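Local coordinates for orphan protein TM0875 (Thermotoga maritima, PDB 1O22) that is of unknown function, an orphan protein whose crystal structure revealed a new fold, at residues Leu61-Leu66 with Asn138-Glu143. Numbering follows the deposited sequence.
Sequences LKISVL and NELVEE
I63 reaches from the strand toward the helix, and its side chain is the one to follow outward. CB points at the helix and there the side chain forks. CG2 takes one branch and looks over to CD1 of L140, 4.5 Å away, a distance to treat as approximate because L140 was built in two conformers. CG1 takes the other and runs alongside L61, with 4.2 Å between I63 CG1 and L61 CD2. Beyond it the ethyl arm is fully extended, CD1 lying anti to CA (chi2 171°), which pushes this methyl out from the strand into the step between two successive helix residues. At the tip, I63 CD1 has L140 CB at 4.4 Å and V141 CG2 at 4.5 Å.

Helix 137-152 here lies against one face of the mixed sheet. It links strand 122-128 to strand 159-165, which run parallel with strands 56-66 and 19-25 between them, so the connection is a beta-alpha-beta crossover. L61 and I63, alternate residues of strand 56-66, send their side chains to the face the helix covers, while K62 between them and S64 just beyond do not touch segment 138-143.

Next to I63, L61 uses a single methyl: CD2 meets CG2 of V141 at 4.1 Å, the closest approach between the segments, and the two side chains cross at a slant. With V141 CG1 anti to the backbone N (chi1 173°), CG2 is the branch meeting L61. No hydrogen bond joins helix to strand; the contact is apolar throughout, and V141 also packs on I21 and on F161 and V163 of strand 159-165.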
loop_
_atom_site.group_PDB
_atom_site.type_symbol
_atom_site.label_atom_id
_atom_site.label_comp_id
_atom_site.label_asym_id
_atom_site.label_seq_id
_atom_site.Cartn_x
_atom_site.Cartn_y
_atom_site.Cartn_z
ATOM N N LEU A 61 -1.538 5.397 -9.891
ATOM C CA LEU A 61 -2.605 6.375 -9.765
ATOM C C LEU A 61 -3.965 5.764 -10.158
ATOM O O LEU A 61 -4.096 5.090 -11.193
ATOM C CB LEU A 61 -2.281 7.562 -10.648
ATOM C CG LEU A 61 -3.295 8.691 -10.828
ATOM C CD1 LEU A 61 -3.421 9.445 -9.502
ATOM C CD2 LEU A 61 -2.844 9.642 -11.933
ATOM N N LYS A 62 -4.959 5.965 -9.316
ATOM C CA LYS A 62 -6.325 5.647 -9.703
ATOM C C LYS A 62 -7.143 6.937 -9.698
ATOM O O LYS A 62 -7.095 7.730 -8.750
ATOM C CB LYS A 62 -6.889 4.591 -8.770
ATOM C CG LYS A 62 -8.409 4.342 -8.853
ATOM C CD LYS A 62 -8.865 3.424 -9.987
ATOM C CE LYS A 62 -10.407 3.298 -10.014
ATOM N N ILE A 63 -7.901 7.141 -10.763
ATOM C CA ILE A 63 -8.757 8.308 -10.895
ATOM C C ILE A 63 -10.214 7.899 -10.741
ATOM O O ILE A 63 -10.681 7.030 -11.436
ATOM C CB ILE A 63 -8.538 8.934 -12.269
ATOM C CG1 ILE A 63 -7.024 9.174 -12.509
ATOM C CG2 ILE A 63 -9.336 10.223 -12.394
ATOM C CD1 ILE A 63 -6.700 9.583 -13.944
ATOM N N SER A 64 -10.923 8.538 -9.816
ATOM C CA SER A 64 -12.354 8.366 -9.660
ATOM C C SER A 64 -13.060 9.673 -9.930
ATOM O O SER A 64 -12.686 10.716 -9.394
ATOM C CB SER A 64 -12.646 7.914 -8.238
ATOM O OG SER A 64 -12.082 6.644 -7.991
ATOM N N VAL A 65 -14.088 9.628 -10.756
ATOM C CA VAL A 65 -14.964 10.767 -10.991
ATOM C C VAL A 65 -16.250 10.592 -10.152
ATOM O O VAL A 65 -16.897 9.561 -10.199
ATOM C CB VAL A 65 -15.307 10.922 -12.469
ATOM C CG1 VAL A 65 -16.172 12.181 -12.714
ATOM C CG2 VAL A 65 -14.017 11.040 -13.267
ATOM N N LEU A 66 -16.602 11.612 -9.378
ATOM C CA LEU A 66 -17.806 11.589 -8.546
ATOM C C LEU A 66 -18.972 11.984 -9.416
ATOM O O LEU A 66 -18.841 12.833 -10.264
ATOM C CB LEU A 66 -17.646 12.552 -7.367
ATOM C CG LEU A 66 -16.365 12.199 -6.572
ATOM C CD1 LEU A 66 -15.750 13.454 -5.991
ATOM C CD2 LEU A 66 -16.669 11.167 -5.544
ATOM N N ASN A 138 -4.911 12.772 -20.116
ATOM C CA ASN A 138 -3.664 13.557 -20.189
ATOM C C ASN A 138 -3.703 14.778 -19.317
ATOM O O ASN A 138 -2.752 15.055 -18.600
ATOM C CB ASN A 138 -3.370 14.093 -21.597
ATOM C CG ASN A 138 -3.079 13.009 -22.602
ATOM O OD1 ASN A 138 -3.356 11.825 -22.363
ATOM N ND2 ASN A 138 -2.498 13.411 -23.753
ATOM N N GLU A 139 -4.801 15.519 -19.392
ATOM C CA GLU A 139 -4.974 16.742 -18.629
ATOM C C GLU A 139 -4.992 16.475 -17.124
ATOM O O GLU A 139 -4.336 17.180 -16.370
ATOM C CB GLU A 139 -6.271 17.439 -19.010
ATOM C CG GLU A 139 -6.286 18.059 -20.394
ATOM C CD GLU A 139 -7.655 18.647 -20.705
ATOM O OE1 GLU A 139 -8.535 17.890 -21.128
ATOM O OE2 GLU A 139 -7.853 19.857 -20.489
ATOM N N LEU A 140 -5.731 15.451 -16.717
ATOM C CA LEU A 140 -5.764 15.017 -15.326
ATOM C C LEU A 140 -4.407 14.577 -14.803
ATOM O O LEU A 140 -3.988 14.990 -13.732
ATOM C CB LEU A 140 -6.775 13.877 -15.094
ATOM C CG LEU A 140 -8.225 14.199 -14.747
ATOM C CD1 LEU A 140 -8.328 14.466 -13.268
ATOM C CD2 LEU A 140 -8.746 15.378 -15.576
ATOM N N VAL A 141 -3.769 13.680 -15.519
ATOM C CA VAL A 141 -2.443 13.196 -15.134
ATOM C C VAL A 141 -1.453 14.358 -15.039
ATOM O O VAL A 141 -0.671 14.407 -14.090
ATOM C CB VAL A 141 -1.918 12.087 -16.053
ATOM C CG1 VAL A 141 -0.462 11.727 -15.710
ATOM C CG2 VAL A 141 -2.790 10.812 -15.897
ATOM N N GLU A 142 -1.495 15.297 -15.977
ATOM C CA GLU A 142 -0.539 16.391 -15.931
ATOM C C GLU A 142 -0.750 17.264 -14.700
ATOM O O GLU A 142 0.232 17.710 -14.079
ATOM C CB GLU A 142 -0.540 17.274 -17.174
ATOM C CG GLU A 142 0.475 18.436 -17.037
ATOM C CD GLU A 142 1.942 17.980 -16.902
ATOM O OE1 GLU A 142 2.505 17.888 -15.750
ATOM O OE2 GLU A 142 2.549 17.712 -17.970
ATOM N N GLU A 143 -2.013 17.506 -14.335
ATOM C CA GLU A 143 -2.297 18.240 -13.086
ATOM C C GLU A 143 -1.803 17.454 -11.882
ATOM O O GLU A 143 -1.256 18.027 -10.960
ATOM C CB GLU A 143 -3.784 18.514 -12.893
ATOM C CG GLU A 143 -4.248 19.828 -13.465
ATOM C CD GLU A 143 -3.944 21.012 -12.552
ATOM O OE1 GLU A 143 -4.688 21.233 -11.544
ATOM O OE2 GLU A 143 -2.968 21.735 -12.865
#